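Long-range contact in uncharacterized protein (Streptococcus mutans, PDB 2QKP), which is of unknown function, its C-terminal domain, the part in this structure, belonging to the PAS family, whose members commonly bind small ligands or sense signals: residues 81-95 with 107-120. Numbering follows the deposited sequence.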
ATOM      1  N   VAL A  81     -17.798  -9.633  -8.649  1.00 20.11           N
ATOM      2  CA  VAL A  81     -17.070  -8.860  -7.628  1.00 19.11           C
ATOM      3  C   VAL A  81     -17.213  -7.363  -7.909  1.00 19.28           C
ATOM      4  O   VAL A  81     -17.526  -6.576  -7.007  1.00 17.96           O
ATOM      5  CB  VAL A  81     -15.569  -9.233  -7.540  1.00 18.92           C
ATOM      6  CG1 VAL A  81     -14.845  -8.249  -6.621  1.00 19.88           C
ATOM      7  CG2 VAL A  81     -15.382 -10.692  -7.071  1.00 20.94           C
ATOM      8  N   PHE A  82     -16.961  -6.954  -9.150  1.00 19.07           N
ATOM      9  CA  PHE A  82     -17.021  -5.507  -9.490  1.00 19.33           C
ATOM     10  C   PHE A  82     -18.414  -4.952  -9.247  1.00 19.35           C
ATOM     11  O   PHE A  82     -18.571  -3.829  -8.789  1.00 17.97           O
ATOM     12  CB  PHE A  82     -16.632  -5.261 -10.952  1.00 20.67           C
ATOM     13  CG  PHE A  82     -15.140  -5.163 -11.181  1.00 22.70           C
ATOM     14  CD1 PHE A  82     -14.258  -5.995 -10.498  1.00 24.21           C
ATOM     15  CD2 PHE A  82     -14.629  -4.261 -12.104  1.00 28.09           C
ATOM     16  CE1 PHE A  82     -12.854  -5.919 -10.710  1.00 26.20           C
ATOM     17  CE2 PHE A  82     -13.238  -4.185 -12.331  1.00 28.01           C
ATOM     18  CZ  PHE A  82     -12.361  -5.018 -11.630  1.00 26.52           C
ATOM     19  N   GLU A  83     -19.438  -5.754  -9.539  1.00 19.74           N
ATOM     20  CA  GLU A  83     -20.801  -5.305  -9.314  1.00 20.06           C
ATOM     21  C   GLU A  83     -21.120  -5.062  -7.829  1.00 18.64           C
ATOM     22  O   GLU A  83     -21.753  -4.051  -7.476  1.00 19.51           O
ATOM     23  CB  GLU A  83     -21.830  -6.283  -9.924  1.00 20.62           C
ATOM     24  CG  GLU A  83     -23.239  -5.757  -9.660  1.00 26.68           C
ATOM     25  CD  GLU A  83     -24.349  -6.525 -10.341  1.00 34.64           C
ATOM     26  OE1 GLU A  83     -24.368  -7.780 -10.239  1.00 36.66           O
ATOM     27  OE2 GLU A  83     -25.232  -5.846 -10.939  1.00 36.56           O
ATOM     28  N   LEU A  84     -20.700  -5.983  -6.975  1.00 18.06           N
ATOM     29  CA  LEU A  84     -20.912  -5.884  -5.529  1.00 18.31           C
ATOM     30  C   LEU A  84     -20.263  -4.619  -4.999  1.00 17.05           C
ATOM     31  O   LEU A  84     -20.846  -3.902  -4.195  1.00 18.31           O
ATOM     32  CB  LEU A  84     -20.254  -7.055  -4.795  1.00 19.67           C
ATOM     33  CG  LEU A  84     -20.996  -8.398  -4.752  1.00 24.99           C
ATOM     34  CD1 LEU A  84     -20.021  -9.531  -4.414  1.00 25.70           C
ATOM     35  CD2 LEU A  84     -22.124  -8.298  -3.724  1.00 28.42           C
ATOM     36  N   LEU A  85     -19.023  -4.373  -5.424  1.00 16.72           N
ATOM     37  CA  LEU A  85     -18.277  -3.202  -4.950  1.00 15.13           C
ATOM     38  C   LEU A  85     -18.896  -1.896  -5.436  1.00 15.95           C
ATOM     39  O   LEU A  85     -19.054  -0.964  -4.659  1.00 15.00           O
ATOM     40  CB  LEU A  85     -16.796  -3.307  -5.408  1.00 14.56           C
ATOM     41  CG  LEU A  85     -16.025  -4.465  -4.802  1.00 14.09           C
ATOM     42  CD1 LEU A  85     -14.602  -4.571  -5.471  1.00 14.09           C
ATOM     43  CD2 LEU A  85     -15.927  -4.440  -3.245  1.00 14.78           C
ATOM     44  N   ARG A  86     -19.196  -1.828  -6.732  1.00 16.37           N
ATOM     45  CA  ARG A  86     -19.739  -0.608  -7.307  1.00 17.67           C
ATOM     46  C   ARG A  86     -21.100  -0.266  -6.683  1.00 17.61           C
ATOM     47  O   ARG A  86     -21.370   0.879  -6.349  1.00 17.32           O
ATOM     48  CB  ARG A  86     -19.817  -0.681  -8.831  1.00 17.25           C
ATOM     49  CG  ARG A  86     -20.360   0.633  -9.377  1.00 20.33           C
ATOM     50  CD  ARG A  86     -20.754   0.479 -10.794  1.00 25.25           C
ATOM     51  NE  ARG A  86     -19.596   0.443 -11.679  1.00 24.45           N
ATOM     52  CZ  ARG A  86     -19.030   1.508 -12.260  1.00 28.05           C
ATOM     53  NH1 ARG A  86     -19.457   2.744 -12.018  1.00 29.29           N
ATOM     54  NH2 ARG A  86     -18.002   1.330 -13.091  1.00 25.62           N
ATOM     55  N   ASN A  87     -21.937  -1.285  -6.460  1.00 19.05           N
ATOM     56  CA  ASN A  87     -23.236  -1.026  -5.829  1.00 20.38           C
ATOM     57  C   ASN A  87     -23.212  -0.731  -4.327  1.00 20.06           C
ATOM     58  O   ASN A  87     -24.242  -0.372  -3.729  1.00 20.11           O
ATOM     59  CB  ASN A  87     -24.210  -2.151  -6.190  1.00 21.44           C
ATOM     60  CG  ASN A  87     -24.657  -2.052  -7.618  1.00 25.60           C
ATOM     61  OD1 ASN A  87     -24.918  -0.948  -8.132  1.00 31.07           O
ATOM     62  ND2 ASN A  87     -24.755  -3.193  -8.280  1.00 28.25           N
ATOM     63  N   GLY A  88     -22.032  -0.849  -3.713  1.00 18.05           N
ATOM     64  CA  GLY A  88     -21.878  -0.498  -2.325  1.00 17.98           C
ATOM     65  C   GLY A  88     -22.451  -1.568  -1.400  1.00 18.66           C
ATOM     66  O   GLY A  88     -22.767  -1.282  -0.265  1.00 18.34           O
ATOM     67  N   GLN A  89     -22.582  -2.788  -1.909  1.00 19.42           N
ATOM     68  CA  GLN A  89     -22.983  -3.926  -1.092  1.00 23.04           C
ATOM     69  C   GLN A  89     -21.879  -4.361  -0.137  1.00 23.61           C
ATOM     70  O   GLN A  89     -22.147  -4.734   1.005  1.00 23.98           O
ATOM     71  CB  GLN A  89     -23.435  -5.087  -1.980  1.00 23.44           C
ATOM     72  CG  GLN A  89     -24.742  -4.753  -2.712  1.00 27.54           C
ATOM     73  CD  GLN A  89     -25.108  -5.759  -3.801  1.00 28.08           C
ATOM     74  OE1 GLN A  89     -24.488  -5.807  -4.875  1.00 34.71           O
ATOM     75  NE2 GLN A  89     -26.154  -6.537  -3.547  1.00 33.72           N
ATOM     76  N   ARG A  90     -20.633  -4.291  -0.604  1.00 22.80           N
ATOM     77  CA  ARG A  90     -19.489  -4.503   0.272  1.00 23.33           C
ATOM     78  C   ARG A  90     -18.405  -3.499  -0.130  1.00 20.02           C
ATOM     79  O   ARG A  90     -18.429  -2.990  -1.241  1.00 17.07           O
ATOM     80  CB  ARG A  90     -18.981  -5.933   0.130  1.00 23.22           C
ATOM     81  CG  ARG A  90     -19.925  -7.005   0.747  1.00 27.04           C
ATOM     82  CD  ARG A  90     -19.602  -8.405   0.267  1.00 29.43           C
ATOM     83  NE  ARG A  90     -20.387  -9.416   0.978  1.00 39.16           N
ATOM     84  CZ  ARG A  90     -21.556  -9.924   0.565  1.00 42.55           C
ATOM     85  NH1 ARG A  90     -22.106  -9.536  -0.579  1.00 43.41           N
ATOM     86  NH2 ARG A  90     -22.178 -10.836   1.311  1.00 43.50           N
ATOM     87  N   ASP A  91     -17.503  -3.196   0.801  1.00 19.53           N
ATOM     88  CA  ASP A  91     -16.374  -2.320   0.492  1.00 19.44           C
ATOM     89  C   ASP A  91     -15.171  -3.128   0.034  1.00 18.02           C
ATOM     90  O   ASP A  91     -14.286  -2.595  -0.654  1.00 16.80           O
ATOM     91  CB  ASP A  91     -16.041  -1.372   1.655  1.00 21.58           C
ATOM     92  CG  ASP A  91     -15.605  -2.086   2.910  1.00 24.75           C
ATOM     93  OD1 ASP A  91     -15.916  -3.283   3.121  1.00 29.12           O
ATOM     94  OD2 ASP A  91     -14.960  -1.405   3.727  1.00 31.90           O
ATOM     95  N   LYS A  92     -15.152  -4.407   0.428  0.50 16.84           N
ATOM     96  CA  LYS A  92     -14.083  -5.350   0.114  0.50 16.76           C
ATOM     97  C   LYS A  92     -14.618  -6.756  -0.146  0.50 16.63           C
ATOM     98  O   LYS A  92     -15.640  -7.165   0.442  0.50 16.61           O
ATOM     99  CB  LYS A  92     -13.086  -5.446   1.279  0.50 16.82           C
ATOM    100  CG  LYS A  92     -12.311  -4.163   1.577  0.50 16.10           C
ATOM    101  CD  LYS A  92     -11.399  -4.336   2.779  0.50 18.43           C
ATOM    102  CE  LYS A  92     -12.171  -4.273   4.090  0.50 22.11           C
ATOM    103  NZ  LYS A  92     -11.305  -4.131   5.299  0.50 25.43           N
ATOM    104  N   VAL A  93     -13.914  -7.488  -1.007  1.00 16.27           N
ATOM    105  CA  VAL A  93     -14.124  -8.918  -1.196  1.00 16.84           C
ATOM    106  C   VAL A  93     -12.742  -9.536  -1.084  1.00 16.95           C
ATOM    107  O   VAL A  93     -11.810  -9.083  -1.762  1.00 16.39           O
ATOM    108  CB  VAL A  93     -14.730  -9.207  -2.564  1.00 17.50           C
ATOM    109  CG1 VAL A  93     -14.796 -10.704  -2.858  1.00 18.93           C
ATOM    110  CG2 VAL A  93     -16.129  -8.605  -2.629  1.00 18.03           C
ATOM    111  N   ASN A  94     -12.619 -10.587  -0.266  1.00 16.73           N
ATOM    112  CA  ASN A  94     -11.327 -11.246  -0.040  1.00 17.33           C
ATOM    113  C   ASN A  94     -11.372 -12.718  -0.469  1.00 18.31           C
ATOM    114  O   ASN A  94     -12.429 -13.377  -0.374  1.00 18.98           O
ATOM    115  CB  ASN A  94     -10.954 -11.186   1.433  1.00 17.65           C
ATOM    116  CG  ASN A  94     -11.014  -9.779   2.004  1.00 20.08           C
ATOM    117  OD1 ASN A  94     -11.858  -9.464   2.855  1.00 22.19           O
ATOM    118  ND2 ASN A  94     -10.106  -8.933   1.564  1.00 16.81           N
ATOM    119  N   MET A  95     -10.250 -13.191  -0.998  1.00 18.15           N
ATOM    120  CA  MET A  95     -10.028 -14.609  -1.222  1.00 19.16           C
ATOM    121  C   MET A  95      -8.602 -15.007  -0.817  1.00 18.86           C
ATOM    122  O   MET A  95      -7.695 -14.176  -0.755  1.00 18.24           O
ATOM    123  CB  MET A  95     -10.381 -15.029  -2.672  1.00 20.30           C
ATOM    124  CG  MET A  95     -10.200 -14.026  -3.785  1.00 25.70           C
ATOM    125  SD  MET A  95     -11.367 -12.647  -3.935  1.00 23.57           S
ATOM    126  CE  MET A  95     -12.588 -13.284  -5.097  1.00 28.94           C
ATOM    127  N   TYR A 107      -3.209 -13.874  -0.096  1.00 16.53           N
ATOM    128  CA  TYR A 107      -4.448 -13.253   0.364  1.00 14.94           C
ATOM    129  C   TYR A 107      -4.768 -12.103  -0.588  1.00 15.52           C
ATOM    130  O   TYR A 107      -3.927 -11.214  -0.793  1.00 14.72           O
ATOM    131  CB  TYR A 107      -4.218 -12.677   1.767  1.00 16.13           C
ATOM    132  CG  TYR A 107      -5.467 -12.122   2.422  1.00 14.27           C
ATOM    133  CD1 TYR A 107      -6.349 -12.963   3.094  1.00 14.65           C
ATOM    134  CD2 TYR A 107      -5.748 -10.753   2.411  1.00 16.58           C
ATOM    135  CE1 TYR A 107      -7.491 -12.465   3.719  1.00 17.50           C
ATOM    136  CE2 TYR A 107      -6.910 -10.245   3.022  1.00 18.21           C
ATOM    137  CZ  TYR A 107      -7.760 -11.109   3.690  1.00 18.34           C
ATOM    138  OH  TYR A 107      -8.890 -10.625   4.339  1.00 18.07           O
ATOM    139  N   VAL A 108      -5.971 -12.135  -1.172  1.00 14.25           N
ATOM    140  CA  VAL A 108      -6.350 -11.234  -2.258  1.00 14.56           C
ATOM    141  C   VAL A 108      -7.461 -10.348  -1.756  1.00 14.59           C
ATOM    142  O   VAL A 108      -8.406 -10.819  -1.125  1.00 13.81           O
ATOM    143  CB  VAL A 108      -6.870 -12.030  -3.498  1.00 15.46           C
ATOM    144  CG1 VAL A 108      -7.216 -11.095  -4.630  1.00 16.06           C
ATOM    145  CG2 VAL A 108      -5.842 -13.034  -3.974  1.00 16.60           C
ATOM    146  N   THR A 109      -7.349  -9.055  -2.026  1.00 14.46           N
ATOM    147  CA  THR A 109      -8.469  -8.167  -1.718  1.00 14.19           C
ATOM    148  C   THR A 109      -8.849  -7.351  -2.935  1.00 14.56           C
ATOM    149  O   THR A 109      -7.985  -6.791  -3.605  1.00 13.10           O
ATOM    150  CB  THR A 109      -8.096  -7.166  -0.611  1.00 14.66           C
ATOM    151  OG1 THR A 109      -7.686  -7.870   0.556  1.00 15.00           O
ATOM    152  CG2 THR A 109      -9.272  -6.239  -0.293  1.00 15.82           C
ATOM    153  N   TYR A 110     -10.153  -7.290  -3.210  1.00 13.82           N
ATOM    154  CA  TYR A 110     -10.715  -6.340  -4.164  1.00 14.92           C
ATOM    155  C   TYR A 110     -11.476  -5.321  -3.367  1.00 14.63           C
ATOM    156  O   TYR A 110     -12.387  -5.691  -2.591  1.00 14.96           O
ATOM    157  CB  TYR A 110     -11.728  -7.035  -5.071  1.00 16.19           C
ATOM    158  CG  TYR A 110     -11.136  -8.032  -6.013  1.00 18.56           C
ATOM    159  CD1 TYR A 110     -10.761  -7.637  -7.299  1.00 22.09           C
ATOM    160  CD2 TYR A 110     -10.983  -9.361  -5.645  1.00 19.84           C
ATOM    161  CE1 TYR A 110     -10.215  -8.551  -8.215  1.00 24.54           C
ATOM    162  CE2 TYR A 110     -10.425 -10.308  -6.568  1.00 23.14           C
ATOM    163  CZ  TYR A 110     -10.051  -9.872  -7.843  1.00 22.99           C
ATOM    164  OH  TYR A 110      -9.524 -10.731  -8.814  1.00 25.74           O
ATOM    165  N   ALA A 111     -11.129  -4.042  -3.534  1.00 12.91           N
ATOM    166  CA  ALA A 111     -11.719  -2.991  -2.742  1.00 13.28           C
ATOM    167  C   ALA A 111     -12.347  -1.912  -3.589  1.00 13.75           C
ATOM    168  O   ALA A 111     -11.796  -1.556  -4.617  1.00 13.07           O
ATOM    169  CB  ALA A 111     -10.636  -2.379  -1.818  1.00 13.64           C
ATOM    170  N   ALA A 112     -13.485  -1.367  -3.148  1.00 13.27           N
ATOM    171  CA  ALA A 112     -14.101  -0.226  -3.831  1.00 14.01           C
ATOM    172  C   ALA A 112     -13.288   0.999  -3.482  1.00 14.06           C
ATOM    173  O   ALA A 112     -12.964   1.214  -2.293  1.00 14.97           O
ATOM    174  CB  ALA A 112     -15.561  -0.012  -3.339  1.00 13.78           C
ATOM    175  N   VAL A 113     -12.901   1.758  -4.501  1.00 13.14           N
ATOM    176  CA  VAL A 113     -12.221   3.043  -4.241  1.00 13.82           C
ATOM    177  C   VAL A 113     -13.299   4.128  -4.321  1.00 14.32           C
ATOM    178  O   VAL A 113     -13.940   4.293  -5.367  1.00 15.26           O
ATOM    179  CB  VAL A 113     -11.099   3.312  -5.271  1.00 13.40           C
ATOM    180  CG1 VAL A 113     -10.404   4.629  -4.987  1.00 14.49           C
ATOM    181  CG2 VAL A 113     -10.090   2.190  -5.255  1.00 13.26           C
ATOM    182  N   ARG A 114     -13.524   4.822  -3.212  1.00 14.40           N
ATOM    183  CA  ARG A 114     -14.551   5.885  -3.138  1.00 15.70           C
ATOM    184  C   ARG A 114     -13.938   7.163  -2.621  1.00 17.04           C
ATOM    185  O   ARG A 114     -13.060   7.129  -1.770  1.00 17.45           O
ATOM    186  CB  ARG A 114     -15.704   5.442  -2.216  1.00 15.22           C
ATOM    187  CG  ARG A 114     -16.456   4.239  -2.836  1.00 15.11           C
ATOM    188  CD  ARG A 114     -17.691   3.811  -1.993  1.00 15.30           C
ATOM    189  NE  ARG A 114     -18.372   2.718  -2.677  1.00 16.81           N
ATOM    190  CZ  ARG A 114     -19.190   2.877  -3.716  1.00 16.52           C
ATOM    191  NH1 ARG A 114     -19.462   4.094  -4.212  1.00 17.33           N
ATOM    192  NH2 ARG A 114     -19.746   1.811  -4.272  1.00 15.81           N
ATOM    193  N   ASP A 115     -14.426   8.301  -3.107  1.00 18.14           N
ATOM    194  CA  ASP A 115     -13.977   9.594  -2.563  1.00 20.15           C
ATOM    195  C   ASP A 115     -14.708   9.946  -1.242  1.00 20.77           C
ATOM    196  O   ASP A 115     -15.507   9.151  -0.759  1.00 20.85           O
ATOM    197  CB  ASP A 115     -14.089  10.675  -3.648  1.00 20.31           C
ATOM    198  CG  ASP A 115     -15.515  10.872  -4.146  1.00 22.51           C
ATOM    199  OD1 ASP A 115     -16.456  10.406  -3.474  1.00 19.92           O
ATOM    200  OD2 ASP A 115     -15.694  11.520  -5.205  1.00 23.92           O
ATOM    201  N   GLN A 116     -14.431  11.104  -0.639  0.50 21.25           N
ATOM    202  CA  GLN A 116     -15.069  11.416   0.652  0.50 21.83           C
ATOM    203  C   GLN A 116     -16.584  11.641   0.552  0.50 21.55           C
ATOM    204  O   GLN A 116     -17.288  11.578   1.557  0.50 22.33           O
ATOM    205  CB  GLN A 116     -14.373  12.568   1.399  0.50 22.37           C
ATOM    206  CG  GLN A 116     -12.959  12.239   1.881  0.50 24.19           C
ATOM    207  CD  GLN A 116     -12.879  11.043   2.839  0.50 26.37           C
ATOM    208  OE1 GLN A 116     -13.392   9.945   2.564  0.50 29.21           O
ATOM    209  NE2 GLN A 116     -12.206  11.248   3.962  0.50 28.31           N
ATOM    210  N   ALA A 117     -17.075  11.886  -0.659  1.00 21.34           N
ATOM    211  CA  ALA A 117     -18.534  11.997  -0.908  1.00 20.80           C
ATOM    212  C   ALA A 117     -19.210  10.626  -0.955  1.00 20.26           C
ATOM    213  O   ALA A 117     -20.428  10.542  -0.840  1.00 21.37           O
ATOM    214  CB  ALA A 117     -18.788  12.724  -2.212  1.00 20.55           C
ATOM    215  N   GLY A 118     -18.429   9.568  -1.168  1.00 18.31           N
ATOM    216  CA  GLY A 118     -18.967   8.210  -1.289  1.00 18.09           C
ATOM    217  C   GLY A 118     -19.155   7.781  -2.724  1.00 17.43           C
ATOM    218  O   GLY A 118     -19.717   6.723  -2.988  1.00 17.43           O
ATOM    219  N   ASP A 119     -18.655   8.585  -3.667  1.00 17.36           N
ATOM    220  CA  ASP A 119     -18.774   8.263  -5.073  1.00 16.89           C
ATOM    221  C   ASP A 119     -17.720   7.266  -5.590  1.00 17.33           C
ATOM    222  O   ASP A 119     -16.575   7.257  -5.129  1.00 16.67           O
ATOM    223  CB  ASP A 119     -18.787   9.556  -5.909  1.00 18.09           C
ATOM    224  CG  ASP A 119     -20.008  10.444  -5.607  1.00 21.15           C
ATOM    225  OD1 ASP A 119     -21.014   9.934  -5.030  1.00 20.68           O
ATOM    226  OD2 ASP A 119     -19.955  11.659  -5.938  1.00 23.44           O
ATOM    227  N   PHE A 120     -18.108   6.446  -6.558  1.00 16.62           N
ATOM    228  CA  PHE A 120     -17.292   5.304  -7.011  1.00 16.49           C
ATOM    229  C   PHE A 120     -16.198   5.757  -7.978  1.00 16.49           C
ATOM    230  O   PHE A 120     -16.483   6.404  -8.978  1.00 17.02           O
ATOM    231  CB  PHE A 120     -18.200   4.260  -7.703  1.00 16.32           C
ATOM    232  CG  PHE A 120     -17.488   3.012  -8.105  1.00 15.35           C
ATOM    233  CD1 PHE A 120     -17.138   2.061  -7.162  1.00 18.09           C
ATOM    234  CD2 PHE A 120     -17.143   2.785  -9.441  1.00 15.85           C
ATOM    235  CE1 PHE A 120     -16.476   0.899  -7.558  1.00 17.87           C
ATOM    236  CE2 PHE A 120     -16.493   1.609  -9.828  1.00 20.55           C
ATOM    237  CZ  PHE A 120     -16.154   0.687  -8.889  1.00 17.73           C
TER
HETATM  238  O   HOH W   1     -18.454  -0.038  -1.787  1.00 14.68           O
HETATM  239  O   HOH W   2     -13.351   0.493   0.143  1.00 24.97           O
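Leu-85 O, near the C-terminal end of helix 72-86, is gripped by three groups: Arg-114 NH2 at 2.9 Å, the backbone N of Gly-88, and a water that also bridges Arg-90 O and Arg-114 NE. The same NH2 reaches Arg-86 O at 2.8 Å, above that carbonyl's plane but in the carbonyl plane of Leu-85. Extended from CG to NE, the Arg-114 chain carries its guanidinium to the Schellman turn at Gly-88, a helix end whose carbonyls probably favour the positive charge; NH1 turns back to Gly-118 O in the 115-118 beta turn. Phe-120 covers part of one face of that guanidinium with CD1 and turns its own ring face to Arg-86, whose CG sits 3.9 Å from the centroid (CH-pi). The bend at chi3 (-76°) turns the Arg-86 guanidinium so that Phe-120 CE2 lies over the centre of one face, the planes 45° apart, while Arg-86 NH2 donates to Lys-37 O.

Strands 92-95 and 107-114 pair antiparallel, Tyr-110 and Val-93 exchanging two backbone bonds and Met-95 and Val-108 two more; Ala-112 N continues the ladder to Asp-91 O. Tyr-110 CB packs against the helix, at Val-81 CG1 (3.7 Å) and Leu-85 CD1, and Met-95 SD comes to the ring's edge, 3.6 Å from CE2, a Met-aromatic contact. On the sheet's opposite face, Asn-94 ND2 bonds weakly to Thr-109 OG1.

Helix 72-86 lies on the sheet's Tyr-110 face, its last turns 37° from strand 107-114; strand 104-114 runs between 120-129 and 92-99, outermost within this chain.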